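Local coordinates for protein phosphatase (PDB 1NF2) that probably acts as a magnesium-dependent phosphatase of the haloacid dehalogenase (HAD) family, at residues 244-249 against 255-260; 220-225 against 236-241; 23-28 against 54-59. All blocks are in the same frame, centred on the assembly; numbering follows the deposited sequence.

Contact 1. Residues 244-249 against 255-260; sequences IVTLTN and SYVLER
Thr246 and Val257 bring the two backbones closest, 6.2 Å apart at their CA atoms, where the chain runs off the end of strand 244-245 and passes beside helix 253-258. No hydrogen bond links the segments, and side-chain packing does the joining. The tightest point is Thr246 CB against Val257 CG2, at 3.3 Å closer than carbons usually pack. Thr246 OG1 stands anti to its own nitrogen (chi1 -175°), a rotation that lays the hydroxyl alongside the helix, 3.6 Å from Tyr256 CB. Its polar need is met there by Gly253 O, a hydrogen bond to the residue where that helix begins. Val257 CG2 also touches the Ile244 CG2 methyl, at 4.0 Å, a looser touch near the surface. Leu247 covers one face of the Tyr256 ring in a CH-pi contact: CG lies 4.1 Å from the ring centroid and 23° off the normal, shifted toward the rim, while CD1 comes to 3.5 Å from CD2 of the same ring. Tyr256 is exposed and Leu247 partly so, which places this pair on the solvent side. Further in, Thr246 and Val257 both rest on Val229 of strand 227-230. Strand 244-245 closes one edge of the central sheet beside that strand, and helix 253-258 packs its Leu258 onto helix 22-31.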
loop_
_atom_site.group_PDB
_atom_site.type_symbol
_atom_site.label_atom_id
_atom_site.label_comp_id
_atom_site.label_asym_id
_atom_site.label_seq_id
_atom_site.Cartn_x
_atom_site.Cartn_y
_atom_site.Cartn_z
ATOM N N ILE A 244 17.150 -9.844 10.388
ATOM C CA ILE A 244 16.575 -10.966 11.122
ATOM C C ILE A 244 15.341 -11.478 10.391
ATOM O O ILE A 244 14.572 -10.693 9.842
ATOM C CB ILE A 244 16.100 -10.532 12.539
ATOM C CG1 ILE A 244 17.227 -9.810 13.285
ATOM C CG2 ILE A 244 15.621 -11.755 13.317
ATOM C CD1 ILE A 244 18.422 -10.686 13.607
ATOM N N VAL A 245 15.151 -12.791 10.380
ATOM C CA VAL A 245 13.961 -13.377 9.764
ATOM C C VAL A 245 13.178 -14.020 10.912
ATOM O O VAL A 245 13.589 -15.020 11.497
ATOM C CB VAL A 245 14.330 -14.417 8.679
ATOM C CG1 VAL A 245 15.493 -15.240 9.133
ATOM C CG2 VAL A 245 13.122 -15.316 8.374
ATOM N N THR A 246 12.059 -13.402 11.241
ATOM C CA THR A 246 11.221 -13.850 12.333
ATOM C C THR A 246 10.290 -14.961 11.873
ATOM O O THR A 246 10.530 -15.601 10.840
ATOM C CB THR A 246 10.418 -12.652 12.901
ATOM O OG1 THR A 246 9.682 -13.061 14.063
ATOM C CG2 THR A 246 9.458 -12.086 11.844
ATOM N N LEU A 247 9.240 -15.199 12.648
ATOM C CA LEU A 247 8.275 -16.229 12.315
ATOM C C LEU A 247 7.359 -15.750 11.197
ATOM O O LEU A 247 7.514 -14.656 10.649
ATOM C CB LEU A 247 7.430 -16.585 13.537
ATOM C CG LEU A 247 8.187 -17.121 14.757
ATOM C CD1 LEU A 247 7.197 -17.444 15.863
ATOM C CD2 LEU A 247 8.987 -18.361 14.370
ATOM N N THR A 248 6.388 -16.587 10.880
ATOM C CA THR A 248 5.418 -16.317 9.840
ATOM C C THR A 248 4.358 -15.312 10.309
ATOM O O THR A 248 4.211 -15.068 11.505
ATOM C CB THR A 248 4.778 -17.663 9.421
ATOM O OG1 THR A 248 5.079 -17.926 8.048
ATOM C CG2 THR A 248 3.296 -17.664 9.664
ATOM N N ASN A 249 3.626 -14.726 9.368
ATOM C CA ASN A 249 2.587 -13.764 9.712
ATOM C C ASN A 249 1.345 -14.458 10.276
ATOM O O ASN A 249 0.482 -13.815 10.868
ATOM C CB ASN A 249 2.202 -12.912 8.488
ATOM C CG ASN A 249 1.525 -13.722 7.392
ATOM O OD1 ASN A 249 0.490 -13.314 6.853
ATOM N ND2 ASN A 249 2.109 -14.861 7.049
ATOM N N SER A 255 5.521 -10.117 16.883
ATOM C CA SER A 255 5.740 -10.139 18.330
ATOM C C SER A 255 7.030 -10.856 18.695
ATOM O O SER A 255 7.786 -10.396 19.542
ATOM C CB SER A 255 4.585 -10.851 19.049
ATOM O OG SER A 255 3.412 -10.059 19.088
ATOM N N TYR A 256 7.272 -11.986 18.046
ATOM C CA TYR A 256 8.449 -12.793 18.328
ATOM C C TYR A 256 9.758 -12.003 18.337
ATOM O O TYR A 256 10.631 -12.256 19.166
ATOM C CB TYR A 256 8.523 -13.949 17.333
ATOM C CG TYR A 256 9.489 -15.043 17.726
ATOM C CD1 TYR A 256 10.826 -14.996 17.338
ATOM C CD2 TYR A 256 9.063 -16.130 18.490
ATOM C CE1 TYR A 256 11.718 -16.006 17.696
ATOM C CE2 TYR A 256 9.946 -17.149 18.857
ATOM C CZ TYR A 256 11.272 -17.080 18.456
ATOM O OH TYR A 256 12.153 -18.074 18.819
ATOM N N VAL A 257 9.896 -11.047 17.425
ATOM C CA VAL A 257 11.105 -10.229 17.362
ATOM C C VAL A 257 10.891 -8.905 18.090
ATOM O O VAL A 257 11.790 -8.389 18.757
ATOM C CB VAL A 257 11.515 -9.930 15.888
ATOM C CG1 VAL A 257 12.513 -8.769 15.838
ATOM C CG2 VAL A 257 12.137 -11.162 15.268
ATOM N N LEU A 258 9.682 -8.370 17.968
ATOM C CA LEU A 258 9.340 -7.108 18.593
ATOM C C LEU A 258 9.616 -7.106 20.094
ATOM O O LEU A 258 10.093 -6.115 20.644
ATOM C CB LEU A 258 7.869 -6.797 18.324
ATOM C CG LEU A 258 7.349 -5.409 18.673
ATOM C CD1 LEU A 258 8.222 -4.324 18.037
ATOM C CD2 LEU A 258 5.907 -5.307 18.188
ATOM N N GLU A 259 9.330 -8.221 20.754
ATOM C CA GLU A 259 9.548 -8.311 22.192
ATOM C C GLU A 259 11.017 -8.330 22.600
ATOM O O GLU A 259 11.334 -8.075 23.760
ATOM C CB GLU A 259 8.865 -9.560 22.760
ATOM C CG GLU A 259 7.407 -9.680 22.391
ATOM C CD GLU A 259 6.733 -10.853 23.061
ATOM O OE1 GLU A 259 7.347 -11.940 23.109
ATOM O OE2 GLU A 259 5.585 -10.688 23.530
ATOM N N ARG A 260 11.916 -8.626 21.663
ATOM C CA ARG A 260 13.341 -8.690 21.993
ATOM C C ARG A 260 14.170 -7.460 21.586
ATOM O O ARG A 260 15.326 -7.317 22.002
ATOM C CB ARG A 260 13.977 -9.939 21.361
ATOM C CG ARG A 260 13.240 -11.268 21.618
ATOM C CD ARG A 260 12.771 -11.445 23.079
ATOM N NE ARG A 260 13.832 -11.293 24.074
ATOM C CZ ARG A 260 13.645 -11.423 25.388
ATOM N NH1 ARG A 260 12.437 -11.713 25.862
ATOM N NH2 ARG A 260 14.660 -11.255 26.235
#

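Contact 2. Residues 220-225 against 236-241; sequences FMFEEA and EKVKEA
A first torsion of -86° carries the Phe222 ring out toward helix 236-241, and a second of -170° turns the ring nearly into the plane of its own CA, CB and CG, so that it meets the helix with its rim; on the other side Val238 CG1 lies anti to its backbone nitrogen (chi1 163°), swung to the end of that ring. One aromatic side chain thus makes the whole contact, laid with its rim against two residues three positions apart on the helix. Its CE1 atom comes 3.6 Å from Val238 O, which sits at the ring edge close to its plane. The same CE1 is 4.0 Å from Val238 CG1, and the two side chains cross at about a right angle. Further round the rim, CD1 lies 4.0 Å from Ala241 CB, also at the edge and in plane. Ala241 O approaches CD1 obliquely at 3.8 Å. The approach of Val238 O to the rim is probably mildly favourable, because an aromatic edge carries slight positive charge. Both oxygens have conventional donors besides: Val238 O accepts Ala241 N within the helix, and Ala241 O accepts Arg228 NE. The contact is buried hydrophobic packing with no hydrogen bond across it. Phe222 also touches Val211 of strand 209-213 and Arg228 of strand 227-230, while Val238 rests on Ala230. Helix 216-222 connects these two adjacent parallel strands in a beta-alpha-beta crossover, and helix 236-241 makes the next crossover, from strand 227-230 to strand 244-245; Phe222 joins the two connecting helices above the sheet.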
loop_
_atom_site.group_PDB
_atom_site.type_symbol
_atom_site.label_atom_id
_atom_site.label_comp_id
_atom_site.label_asym_id
_atom_site.label_seq_id
_atom_site.Cartn_x
_atom_site.Cartn_y
_atom_site.Cartn_z
ATOM N N PHE A 220 11.846 -1.568 -0.474
ATOM C CA PHE A 220 12.174 -0.153 -0.611
ATOM C C PHE A 220 12.298 0.526 0.759
ATOM O O PHE A 220 13.098 1.446 0.919
ATOM C CB PHE A 220 11.099 0.563 -1.444
ATOM C CG PHE A 220 11.140 0.234 -2.920
ATOM C CD1 PHE A 220 12.072 0.839 -3.758
ATOM C CD2 PHE A 220 10.234 -0.674 -3.471
ATOM C CE1 PHE A 220 12.100 0.549 -5.133
ATOM C CE2 PHE A 220 10.252 -0.972 -4.834
ATOM C CZ PHE A 220 11.187 -0.359 -5.671
ATOM N N MET A 221 11.504 0.085 1.736
ATOM C CA MET A 221 11.545 0.671 3.078
ATOM C C MET A 221 12.816 0.296 3.838
ATOM O O MET A 221 13.295 1.055 4.681
ATOM C CB MET A 221 10.321 0.242 3.899
ATOM C CG MET A 221 8.997 0.840 3.398
ATOM S SD MET A 221 7.595 0.664 4.529
ATOM C CE MET A 221 7.321 2.164 4.861
ATOM N N PHE A 222 13.353 -0.881 3.535
ATOM C CA PHE A 222 14.560 -1.368 4.182
ATOM C C PHE A 222 15.717 -0.386 4.123
ATOM O O PHE A 222 16.475 -0.245 5.091
ATOM C CB PHE A 222 15.006 -2.685 3.549
ATOM C CG PHE A 222 14.344 -3.900 4.131
ATOM C CD1 PHE A 222 14.796 -5.167 3.801
ATOM C CD2 PHE A 222 13.283 -3.780 5.015
ATOM C CE1 PHE A 222 14.206 -6.296 4.340
ATOM C CE2 PHE A 222 12.686 -4.905 5.559
ATOM C CZ PHE A 222 13.151 -6.165 5.220
ATOM N N GLU A 223 15.853 0.283 2.981
ATOM C CA GLU A 223 16.931 1.240 2.770
ATOM C C GLU A 223 16.809 2.443 3.693
ATOM O O GLU A 223 17.779 3.164 3.918
ATOM C CB GLU A 223 16.933 1.711 1.314
ATOM C CG GLU A 223 16.562 0.627 0.304
ATOM C CD GLU A 223 17.445 -0.608 0.394
ATOM O OE1 GLU A 223 17.169 -1.585 -0.335
ATOM O OE2 GLU A 223 18.414 -0.607 1.185
ATOM N N GLU A 224 15.615 2.652 4.229
ATOM C CA GLU A 224 15.356 3.773 5.123
ATOM C C GLU A 224 15.284 3.398 6.611
ATOM O O GLU A 224 14.856 4.210 7.433
ATOM C CB GLU A 224 14.042 4.440 4.725
ATOM C CG GLU A 224 13.977 4.871 3.268
ATOM C CD GLU A 224 15.115 5.802 2.891
ATOM O OE1 GLU A 224 15.360 6.768 3.638
ATOM O OE2 GLU A 224 15.760 5.568 1.848
ATOM N N ALA A 225 15.698 2.187 6.968
ATOM C CA ALA A 225 15.619 1.768 8.370
ATOM C C ALA A 225 16.933 1.283 8.970
ATOM O O ALA A 225 17.824 0.816 8.255
ATOM C CB ALA A 225 14.557 0.680 8.519
ATOM N N GLU A 236 12.502 -14.823 -1.018
ATOM C CA GLU A 236 13.927 -14.999 -0.802
ATOM C C GLU A 236 14.719 -13.692 -0.803
ATOM O O GLU A 236 15.544 -13.455 0.078
ATOM C CB GLU A 236 14.474 -15.956 -1.866
ATOM C CG GLU A 236 13.704 -15.939 -3.208
ATOM C CD GLU A 236 12.333 -16.631 -3.148
ATOM O OE1 GLU A 236 12.278 -17.826 -2.784
ATOM O OE2 GLU A 236 11.310 -15.985 -3.472
ATOM N N LYS A 237 14.454 -12.843 -1.787
ATOM C CA LYS A 237 15.152 -11.573 -1.908
ATOM C C LYS A 237 15.025 -10.699 -0.653
ATOM O O LYS A 237 15.986 -10.060 -0.245
ATOM C CB LYS A 237 14.626 -10.814 -3.133
ATOM C CG LYS A 237 15.531 -9.690 -3.604
ATOM C CD LYS A 237 14.928 -8.929 -4.777
ATOM C CE LYS A 237 15.859 -7.810 -5.227
ATOM N NZ LYS A 237 15.224 -6.900 -6.222
ATOM N N VAL A 238 13.840 -10.666 -0.054
ATOM C CA VAL A 238 13.613 -9.860 1.142
ATOM C C VAL A 238 14.374 -10.384 2.353
ATOM O O VAL A 238 14.939 -9.607 3.124
ATOM C CB VAL A 238 12.103 -9.774 1.479
ATOM C CG1 VAL A 238 11.893 -9.291 2.928
ATOM C CG2 VAL A 238 11.431 -8.803 0.520
ATOM N N LYS A 239 14.398 -11.702 2.514
ATOM C CA LYS A 239 15.099 -12.294 3.641
ATOM C C LYS A 239 16.593 -12.013 3.574
ATOM O O LYS A 239 17.231 -11.735 4.594
ATOM C CB LYS A 239 14.849 -13.799 3.682
ATOM C CG LYS A 239 13.385 -14.137 3.859
ATOM C CD LYS A 239 13.181 -15.512 4.462
ATOM C CE LYS A 239 12.563 -16.461 3.469
ATOM N NZ LYS A 239 11.889 -17.586 4.169
ATOM N N GLU A 240 17.143 -12.070 2.365
ATOM C CA GLU A 240 18.568 -11.840 2.164
ATOM C C GLU A 240 18.973 -10.389 2.398
ATOM O O GLU A 240 20.146 -10.095 2.588
ATOM C CB GLU A 240 18.971 -12.276 0.752
ATOM C CG GLU A 240 18.688 -13.742 0.482
ATOM C CD GLU A 240 19.066 -14.166 -0.920
ATOM O OE1 GLU A 240 18.623 -13.504 -1.885
ATOM O OE2 GLU A 240 19.794 -15.169 -1.060
ATOM N N ALA A 241 18.003 -9.485 2.393
ATOM C CA ALA A 241 18.290 -8.072 2.617
ATOM C C ALA A 241 17.967 -7.675 4.049
ATOM O O ALA A 241 18.281 -6.568 4.477
ATOM C CB ALA A 241 17.476 -7.212 1.656
#

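Contact 3. Residues 23-28 against 54-59; sequences KDRRNI and KYFKRT. With SO4 (sulfate ion), chain E.
Ile28 and Phe56 form the tight inner part of this contact, whereas Arg25 spans its outer side and ends at a sulfate ion. The phenylalanine ring meets Ile28 with one corner: CE2 lies 3.5 Å from Ile28 CB, and CZ is 3.7 Å from Ile28 CG2, the two side chains crossing at about a right angle. Arg25 O of the same helix lies obliquely to the ring, 3.6 Å from CE2. Phe56 is the first residue beyond helix 45-55, where the backbone leaves helical geometry and the ring reaches helix 22-31.

The outer side is looser, spanned by the Arg25 chain. With CG anti to the backbone nitrogen (chi1 -176°), Arg25 is extended as far as CD and runs past the Phe56 ring in the opposite sense; its CD methylene comes 3.5 Å from Tyr55 O while lying at the edge of the Tyr55 ring. The chain then bends at its third torsion (67°) and carries the guanidinium to the sulfate, probably from the crystallisation liquor. NH2 of Arg25 donates to sulfate O2 (2.8 Å, a bent 131°), and NH1 of Arg26 donates to O3 (3.1 Å), each guanidinium presenting its edge to the anion. Arg25 NH2 is also salt-bridged to Glu22. With an alanine here, Glu22 would probably be left with a long, weak ion pair to Arg26, and the sulfate would probably lose one donor while keeping its Arg26 bond.

Beneath the inner part, Ile28 rests on Val37 and Phe56 on Phe39, both of strand 36-40. Helices 22-31 and 45-55 flank that strand in the chain, and Ile28 also meets Leu258 of helix 253-258.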
loop_
_atom_site.group_PDB
_atom_site.type_symbol
_atom_site.label_atom_id
_atom_site.label_comp_id
_atom_site.label_asym_id
_atom_site.label_seq_id
_atom_site.Cartn_x
_atom_site.Cartn_y
_atom_site.Cartn_z
ATOM N N LYS A 23 -1.727 -11.186 20.418
ATOM C CA LYS A 23 -0.362 -10.983 20.878
ATOM C C LYS A 23 0.250 -9.755 20.180
ATOM O O LYS A 23 0.777 -8.851 20.846
ATOM C CB LYS A 23 0.484 -12.233 20.617
ATOM C CG LYS A 23 1.914 -12.126 21.136
ATOM C CD LYS A 23 2.772 -13.324 20.741
ATOM C CE LYS A 23 2.548 -14.523 21.642
ATOM N NZ LYS A 23 1.121 -14.932 21.694
ATOM N N ASP A 24 0.162 -9.709 18.849
ATOM C CA ASP A 24 0.717 -8.578 18.099
ATOM C C ASP A 24 -0.005 -7.290 18.460
ATOM O O ASP A 24 0.618 -6.235 18.595
ATOM C CB ASP A 24 0.612 -8.794 16.579
ATOM C CG ASP A 24 1.553 -9.875 16.067
ATOM O OD1 ASP A 24 2.541 -10.214 16.760
ATOM O OD2 ASP A 24 1.302 -10.380 14.951
ATOM N N ARG A 25 -1.323 -7.371 18.613
ATOM C CA ARG A 25 -2.094 -6.189 18.974
ATOM C C ARG A 25 -1.601 -5.623 20.298
ATOM O O ARG A 25 -1.290 -4.437 20.391
ATOM C CB ARG A 25 -3.582 -6.518 19.095
ATOM C CG ARG A 25 -4.445 -5.298 19.387
ATOM C CD ARG A 25 -5.877 -5.678 19.742
ATOM N NE ARG A 25 -5.960 -6.384 21.019
ATOM C CZ ARG A 25 -5.851 -5.805 22.214
ATOM N NH1 ARG A 25 -5.657 -4.495 22.314
ATOM N NH2 ARG A 25 -5.928 -6.541 23.312
ATOM N N ARG A 26 -1.524 -6.465 21.328
ATOM C CA ARG A 26 -1.074 -5.981 22.631
ATOM C C ARG A 26 0.332 -5.380 22.622
ATOM O O ARG A 26 0.586 -4.384 23.298
ATOM C CB ARG A 26 -1.170 -7.088 23.685
ATOM C CG ARG A 26 -2.553 -7.194 24.306
ATOM C CD ARG A 26 -2.545 -8.111 25.516
ATOM N NE ARG A 26 -3.013 -9.456 25.201
ATOM C CZ ARG A 26 -4.279 -9.854 25.297
ATOM N NH1 ARG A 26 -5.219 -9.009 25.705
ATOM N NH2 ARG A 26 -4.602 -11.101 24.986
ATOM N N ASN A 27 1.243 -5.967 21.856
ATOM C CA ASN A 27 2.598 -5.429 21.798
ATOM C C ASN A 27 2.628 -4.068 21.126
ATOM O O ASN A 27 3.388 -3.186 21.535
ATOM C CB ASN A 27 3.533 -6.395 21.079
ATOM C CG ASN A 27 4.004 -7.516 21.980
ATOM O OD1 ASN A 27 4.510 -7.264 23.073
ATOM N ND2 ASN A 27 3.845 -8.758 21.528
ATOM N N ILE A 28 1.801 -3.888 20.099
ATOM C CA ILE A 28 1.749 -2.605 19.411
ATOM C C ILE A 28 1.195 -1.569 20.389
ATOM O O ILE A 28 1.737 -0.469 20.507
ATOM C CB ILE A 28 0.836 -2.646 18.162
ATOM C CG1 ILE A 28 1.313 -3.730 17.186
ATOM C CG2 ILE A 28 0.830 -1.282 17.487
ATOM C CD1 ILE A 28 2.739 -3.572 16.702
ATOM N N LYS A 54 -9.983 -0.451 14.090
ATOM C CA LYS A 54 -10.603 -1.691 14.541
ATOM C C LYS A 54 -9.850 -2.366 15.686
ATOM O O LYS A 54 -10.459 -2.820 16.652
ATOM C CB LYS A 54 -10.719 -2.671 13.376
ATOM C CG LYS A 54 -11.263 -4.039 13.755
ATOM C CD LYS A 54 -11.306 -4.944 12.536
ATOM C CE LYS A 54 -11.881 -6.308 12.857
ATOM N NZ LYS A 54 -11.836 -7.165 11.643
ATOM N N TYR A 55 -8.528 -2.435 15.572
ATOM C CA TYR A 55 -7.702 -3.077 16.592
ATOM C C TYR A 55 -7.200 -2.101 17.649
ATOM O O TYR A 55 -6.854 -2.494 18.760
ATOM C CB TYR A 55 -6.531 -3.805 15.920
ATOM C CG TYR A 55 -6.972 -5.017 15.129
ATOM C CD1 TYR A 55 -7.307 -6.210 15.772
ATOM C CD2 TYR A 55 -7.098 -4.962 13.740
ATOM C CE1 TYR A 55 -7.757 -7.319 15.049
ATOM C CE2 TYR A 55 -7.547 -6.063 13.008
ATOM C CZ TYR A 55 -7.872 -7.233 13.668
ATOM O OH TYR A 55 -8.315 -8.312 12.943
ATOM N N PHE A 56 -7.162 -0.827 17.288
ATOM C CA PHE A 56 -6.746 0.234 18.195
ATOM C C PHE A 56 -7.757 1.325 17.876
ATOM O O PHE A 56 -7.985 1.634 16.714
ATOM C CB PHE A 56 -5.329 0.728 17.867
ATOM C CG PHE A 56 -4.363 -0.369 17.509
ATOM C CD1 PHE A 56 -4.358 -0.920 16.228
ATOM C CD2 PHE A 56 -3.468 -0.861 18.451
ATOM C CE1 PHE A 56 -3.476 -1.945 15.891
ATOM C CE2 PHE A 56 -2.581 -1.886 18.129
ATOM C CZ PHE A 56 -2.584 -2.430 16.843
ATOM N N LYS A 57 -8.380 1.905 18.886
ATOM C CA LYS A 57 -9.372 2.942 18.625
ATOM C C LYS A 57 -8.705 4.268 18.284
ATOM O O LYS A 57 -8.908 5.270 18.966
ATOM C CB LYS A 57 -10.291 3.101 19.838
ATOM C CG LYS A 57 -11.258 1.932 20.055
ATOM C CD LYS A 57 -10.557 0.578 20.098
ATOM C CE LYS A 57 -9.474 0.512 21.174
ATOM N NZ LYS A 57 -9.995 0.777 22.545
ATOM N N ARG A 58 -7.910 4.271 17.215
ATOM C CA ARG A 58 -7.204 5.475 16.790
ATOM C C ARG A 58 -6.500 5.276 15.448
ATOM O O ARG A 58 -6.530 4.195 14.874
ATOM C CB ARG A 58 -6.157 5.854 17.836
ATOM C CG ARG A 58 -5.175 4.733 18.116
ATOM C CD ARG A 58 -3.911 5.236 18.795
ATOM N NE ARG A 58 -3.147 6.124 17.920
ATOM C CZ ARG A 58 -1.932 6.590 18.196
ATOM N NH1 ARG A 58 -1.332 6.251 19.330
ATOM N NH2 ARG A 58 -1.316 7.398 17.338
ATOM N N THR A 59 -5.860 6.329 14.954
ATOM C CA THR A 59 -5.124 6.237 13.703
ATOM C C THR A 59 -3.664 6.559 13.991
ATOM O O THR A 59 -3.341 7.167 15.014
ATOM C CB THR A 59 -5.678 7.212 12.625
ATOM O OG1 THR A 59 -5.581 8.566 13.091
ATOM C CG2 THR A 59 -7.139 6.877 12.316
HETATM S S SO4 E . -6.223 -6.042 27.163
HETATM O O1 SO4 E . -6.551 -4.677 27.622
HETATM O O2 SO4 E . -6.964 -6.324 25.921
HETATM O O3 SO4 E . -4.771 -6.143 26.907
HETATM O O4 SO4 E . -6.608 -7.022 28.195
#

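Contact 1 lies between the other two, its centre 15 Å from that of contact 2 and 17 Å from that of contact 3, whose own centres are 25 Å apart. Toward contact 2 it is joined by packing, Val245 CG2 lying 3.9 Å from Lys239 CD. Toward contact 3 the link is polar: Ser255 OG is 2.5 Å from Asp24 OD1 and 2.8 Å from Asn27 ND2, probable hydrogen bonds between helices 253-258 and 22-31. All three pack around the core sheet that carries the magnesium site of Asp8, Asp10 and Asp214, and none of their residues is a magnesium ligand. The side chains of Val238 and Thr246 are about 9 Å and 13 Å from the bound magnesium ion.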